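Local structure of putative antibiotic biosynthesis monooxygenase (Bacteroides thetaiotaomicron, 3KKF) at residues 40-45 against 58-63; 6-11 against 92-97. The protein is probably a monooxygenase of the antibiotic biosynthesis family, with a dimeric alpha+beta barrel fold, and binds calcium. All blocks are in the same frame, centred on the assembly; numbering follows the deposited sequence. Where two conformers were deposited one is given.

Contact 1: 40-45 against 58-63; sequences VLVLYA and LEIYAD. With CA (calcium ion), chain C.
Strands 40-45 and 58-61 run antiparallel, their axes 4.8 Å apart at closest approach, and a classic beta bulge shifts the register by one residue where Leu41 and Val42 both face Ile60. Ile60 O takes two bonds at the bulge: a bent one from Leu41 N (2.8 Å, N-H...O 142°) and a straighter one from Val42 N that lies in the carbonyl plane on a lone pair. Regular pairing resumes with Ile60 N to Val42 O (2.9 Å) and continues through Tyr44 and Leu58, which bond each other in both directions. The bulge turns the side chain of Leu41 toward strand 58-61, so that its CD1 reaches Ile60 CG2 (4.1 Å) and lies against the backbone of Ala62. On the face carrying Val42 and Ile60, CG1 of Val42, held between its own backbone N and carbonyl carbon (chi1 85°), meets Ile60 CD1 at 3.8 Å. The other face carries Val40, Leu43, Glu59 and Tyr61. There Leu43 CD2 comes obliquely to the phenol end of Tyr61, 3.6 Å from its OH, while Val40 CG2 touches the ring edge at CD1. The hydroxyl donates to the anti lone pair of Glu59 OE1 (2.7 Å), in the plane of the ring, which ties the two side chains together over one face of the strand. Glu59 OE2 turns instead to Arg8 and Ser10. Ala62 O binds a calcium ion at 2.3 Å, together with two waters and with Gly1 O, Asn4 OD1 and Asn5 OD1 among its other ligands. Helix 19-36 and His70 of helix 64-71 cover Val40 and Leu43, whereas Tyr44 of the second subunit packs on Leu58 and Ile60; strand 6-14 flanks the hairpin beyond strand 54-61.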
# COMPACT_ATOMS: atom_id res chain seq x y z
N VAL A 40 -8.29 11.58 -7.66
CA VAL A 40 -7.11 10.95 -7.01
C VAL A 40 -7.55 10.71 -5.56
O VAL A 40 -7.69 11.66 -4.77
CB VAL A 40 -5.84 11.82 -7.09
CG1 VAL A 40 -4.72 11.20 -6.23
CG2 VAL A 40 -5.39 12.01 -8.54
N LEU A 41 -7.80 9.44 -5.22
CA LEU A 41 -8.31 9.09 -3.89
C LEU A 41 -7.19 8.90 -2.88
O LEU A 41 -7.34 9.28 -1.71
CB LEU A 41 -9.27 7.89 -3.97
CG LEU A 41 -10.44 8.04 -4.97
CD1 LEU A 41 -11.33 6.81 -4.95
CD2 LEU A 41 -11.27 9.28 -4.71
N VAL A 42 -6.08 8.29 -3.31
CA VAL A 42 -4.87 8.31 -2.48
C VAL A 42 -3.65 8.03 -3.34
O VAL A 42 -3.73 7.29 -4.32
CB VAL A 42 -4.91 7.30 -1.26
CG1 VAL A 42 -4.47 5.86 -1.65
CG2 VAL A 42 -4.09 7.82 -0.06
N LEU A 43 -2.54 8.64 -2.96
CA LEU A 43 -1.20 8.32 -3.46
C LEU A 43 -0.41 8.18 -2.15
O LEU A 43 0.05 9.19 -1.57
CB LEU A 43 -0.60 9.39 -4.36
CG LEU A 43 -1.39 9.65 -5.65
CD1 LEU A 43 -0.95 10.94 -6.37
CD2 LEU A 43 -1.32 8.43 -6.60
N TYR A 44 -0.33 6.97 -1.61
CA TYR A 44 0.29 6.70 -0.32
C TYR A 44 1.67 6.09 -0.54
O TYR A 44 1.80 4.88 -0.79
CB TYR A 44 -0.60 5.81 0.57
CG TYR A 44 -0.15 5.78 2.01
CD1 TYR A 44 -0.62 6.71 2.95
CD2 TYR A 44 0.77 4.84 2.45
CE1 TYR A 44 -0.20 6.68 4.28
CE2 TYR A 44 1.19 4.82 3.78
CZ TYR A 44 0.70 5.72 4.67
OH TYR A 44 1.14 5.65 5.97
N ALA A 45 2.71 6.94 -0.49
CA ALA A 45 4.08 6.52 -0.74
C ALA A 45 4.79 6.17 0.55
O ALA A 45 4.64 6.86 1.55
CB ALA A 45 4.85 7.65 -1.49
N LEU A 58 1.01 3.13 -3.02
CA LEU A 58 -0.35 2.62 -3.20
C LEU A 58 -1.13 3.76 -3.85
O LEU A 58 -1.27 4.85 -3.31
CB LEU A 58 -0.99 2.24 -1.87
CG LEU A 58 -2.48 1.83 -1.95
CD1 LEU A 58 -2.76 0.59 -2.84
CD2 LEU A 58 -3.03 1.61 -0.54
N GLU A 59 -1.60 3.49 -5.05
CA GLU A 59 -2.36 4.46 -5.88
C GLU A 59 -3.79 4.03 -6.01
O GLU A 59 -4.04 2.89 -6.40
CB GLU A 59 -1.80 4.50 -7.31
CG GLU A 59 -0.31 4.67 -7.46
CD GLU A 59 0.11 4.39 -8.93
OE1 GLU A 59 -0.13 5.23 -9.82
OE2 GLU A 59 0.68 3.30 -9.18
N ILE A 60 -4.73 4.91 -5.67
CA ILE A 60 -6.15 4.60 -5.86
C ILE A 60 -6.78 5.80 -6.60
O ILE A 60 -6.73 6.95 -6.08
CB ILE A 60 -6.92 4.32 -4.55
CG1 ILE A 60 -6.26 3.19 -3.75
CG2 ILE A 60 -8.37 4.02 -4.87
CD1 ILE A 60 -6.86 2.95 -2.34
N TYR A 61 -7.29 5.54 -7.80
CA TYR A 61 -7.96 6.54 -8.61
C TYR A 61 -9.43 6.17 -8.69
O TYR A 61 -9.80 4.99 -8.66
CB TYR A 61 -7.36 6.60 -10.03
CG TYR A 61 -5.87 6.81 -10.05
CD1 TYR A 61 -5.34 8.08 -10.00
CD2 TYR A 61 -4.98 5.73 -10.07
CE1 TYR A 61 -3.95 8.29 -9.98
CE2 TYR A 61 -3.63 5.91 -10.06
CZ TYR A 61 -3.11 7.20 -10.00
OH TYR A 61 -1.76 7.40 -9.98
N ALA A 62 -10.31 7.18 -8.79
CA ALA A 62 -11.75 6.90 -8.86
C ALA A 62 -12.13 5.99 -10.03
O ALA A 62 -13.07 5.20 -9.92
CB ALA A 62 -12.52 8.21 -8.96
N ASP A 63 -11.41 6.12 -11.12
CA ASP A 63 -11.64 5.33 -12.35
C ASP A 63 -10.46 5.58 -13.29
O ASP A 63 -9.55 6.40 -12.96
CB ASP A 63 -13.01 5.66 -13.00
CG ASP A 63 -13.24 7.14 -13.19
OD1 ASP A 63 -12.30 7.89 -13.47
OD2 ASP A 63 -14.42 7.57 -13.09
CA CA C . -14.89 4.62 -8.58
O HOH W 1 -15.90 6.31 -9.92
O HOH W 2 -14.98 6.36 -6.96

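Contact 2: 6-11 against 92-97; sequences MVRLSR and LIDATP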
# COMPACT_ATOMS: atom_id res chain seq x y z
N MSE A 6 -9.55 2.26 -9.75
CA MSE A 6 -8.29 1.73 -10.29
C MSE A 6 -7.29 1.72 -9.16
O MSE A 6 -6.98 2.78 -8.62
CB MSE A 6 -7.78 2.60 -11.41
CG MSE A 6 -6.44 2.17 -11.94
SE MSE A 6 -5.79 3.33 -13.35
CE MSE A 6 -3.91 2.95 -13.10
N VAL A 7 -6.82 0.54 -8.79
CA VAL A 7 -5.86 0.35 -7.73
C VAL A 7 -4.57 -0.19 -8.33
O VAL A 7 -4.59 -1.15 -9.14
CB VAL A 7 -6.42 -0.62 -6.65
CG1 VAL A 7 -5.41 -0.81 -5.51
CG2 VAL A 7 -7.75 -0.11 -6.09
N ARG A 8 -3.46 0.43 -7.97
CA ARG A 8 -2.18 0.04 -8.49
C ARG A 8 -1.09 0.25 -7.45
O ARG A 8 -1.19 1.13 -6.58
CB ARG A 8 -1.85 0.86 -9.75
CG ARG A 8 -0.66 0.35 -10.56
CD ARG A 8 -0.53 1.05 -11.91
NE ARG A 8 -0.08 2.43 -11.72
CZ ARG A 8 0.14 3.28 -12.72
NH1 ARG A 8 -0.03 2.89 -13.98
NH2 ARG A 8 0.56 4.52 -12.46
N LEU A 9 -0.07 -0.59 -7.50
CA LEU A 9 1.15 -0.38 -6.74
C LEU A 9 2.24 -0.00 -7.71
O LEU A 9 2.44 -0.69 -8.74
CB LEU A 9 1.64 -1.63 -6.01
CG LEU A 9 0.74 -2.22 -4.98
CD1 LEU A 9 1.26 -3.58 -4.53
CD2 LEU A 9 0.65 -1.27 -3.78
N SER A 10 2.88 1.11 -7.46
CA SER A 10 4.11 1.47 -8.18
C SER A 10 5.28 1.15 -7.28
O SER A 10 5.31 1.59 -6.13
CB SER A 10 4.18 2.93 -8.57
OG SER A 10 3.27 3.30 -9.55
N ARG A 11 6.23 0.37 -7.77
CA ARG A 11 7.46 0.05 -7.02
C ARG A 11 8.58 0.71 -7.78
O ARG A 11 8.75 0.47 -8.98
CB ARG A 11 7.68 -1.46 -6.88
CG ARG A 11 6.76 -2.13 -5.88
CD ARG A 11 6.91 -3.62 -5.91
NE ARG A 11 8.29 -4.06 -5.84
CZ ARG A 11 8.87 -4.59 -4.76
NH1 ARG A 11 8.18 -4.75 -3.66
NH2 ARG A 11 10.14 -4.98 -4.81
N LEU A 92 4.94 -1.34 -12.45
CA LEU A 92 3.56 -0.86 -12.39
C LEU A 92 2.69 -2.10 -12.25
O LEU A 92 2.51 -2.87 -13.21
CB LEU A 92 3.23 -0.10 -13.66
CG LEU A 92 4.05 1.16 -13.91
CD1 LEU A 92 3.73 1.75 -15.29
CD2 LEU A 92 3.83 2.20 -12.78
N ILE A 93 2.16 -2.30 -11.04
CA ILE A 93 1.43 -3.50 -10.69
C ILE A 93 -0.07 -3.23 -10.50
O ILE A 93 -0.50 -2.77 -9.46
CB ILE A 93 1.99 -4.09 -9.38
CG1 ILE A 93 3.52 -4.30 -9.48
CG2 ILE A 93 1.30 -5.40 -9.00
CD1 ILE A 93 4.21 -4.67 -8.14
N ASP A 94 -0.86 -3.54 -11.52
CA ASP A 94 -2.30 -3.42 -11.41
C ASP A 94 -2.76 -4.45 -10.36
O ASP A 94 -2.27 -5.59 -10.36
CB ASP A 94 -2.95 -3.64 -12.76
CG ASP A 94 -2.58 -2.54 -13.76
OD1 ASP A 94 -2.47 -1.36 -13.37
OD2 ASP A 94 -2.45 -2.86 -14.97
N ALA A 95 -3.69 -4.07 -9.48
CA ALA A 95 -4.06 -4.93 -8.36
C ALA A 95 -5.53 -4.86 -8.02
O ALA A 95 -6.21 -3.87 -8.35
CB ALA A 95 -3.20 -4.53 -7.13
N THR A 96 -6.01 -5.91 -7.37
CA THR A 96 -7.40 -5.99 -6.94
C THR A 96 -7.46 -5.91 -5.44
O THR A 96 -6.87 -6.75 -4.78
CB THR A 96 -8.04 -7.31 -7.37
OG1 THR A 96 -7.93 -7.49 -8.77
CG2 THR A 96 -9.54 -7.37 -6.94
N PRO A 97 -8.14 -4.91 -4.88
CA PRO A 97 -8.26 -4.85 -3.43
C PRO A 97 -9.15 -5.97 -2.89
O PRO A 97 -10.23 -6.24 -3.45
CB PRO A 97 -8.89 -3.48 -3.19
CG PRO A 97 -9.70 -3.23 -4.39
CD PRO A 97 -8.92 -3.84 -5.53
O HOH W 3 -7.67 -2.06 -9.83
O HOH W 4 -4.75 -0.72 -11.97
O HOH W 5 -0.69 0.19 -15.03
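Leu9 and Ile93 pair in both directions across antiparallel strands 6-11 and 92-97: Leu9 N gives to Ile93 O, and Ile93 N reaches Leu9 O at 2.8 Å. Toward Pro97 the strands splay and water enters the ladder. Val7 O still accepts from Ala95 N (3.1 Å), but water 3 accepts from Val7 N and donates to Ala95 O in place of a direct bond. Water 4 donates to both Val7 O and Asp94 OD1. That carboxylate oxygen also receives water 5, which accepts from Arg8 NH1 (3.0 Å); water thus bridges the acid and the arginine, whose NE lies 4.8 Å from OD1. The Arg8 guanidinium is sandwiched, with Leu92 CD2 3.8 Å above the centre of one face and Met6 CE (selenomethionine) over the rim of the other, while its NE is satisfied by Glu59 and its NH1 also bonds Tyr67. Ser10 OG, whose polar partner is likewise Glu59, touches Leu92 CD2 at 3.5 Å. Ala95 to Pro97 pair with a strand of the second subunit, continuing the sheet across the interface as in dimeric alpha+beta barrels.

Contacts 1 and 2, their centres 10 Å apart, belong to one antiparallel sheet in which strands 54-61 and 6-14 are neighbours, and along the chain contact 1 is nested within the loop closed by contact 2. A single carboxylate oxygen of contact 1, Glu59 OE2, grips two donors of contact 2, lying 2.8 Å from Arg8 NE and 2.6 Å from Ser10 OG. On the other face Leu58 CD1 packs on Leu9 CD2 at 4.0 Å. One of the calcium ions lies at the end of contact 1, bound by Ala62 O, and its ligand Asn5 immediately precedes the 6-11 strand of contact 2. Both contacts also touch the second subunit.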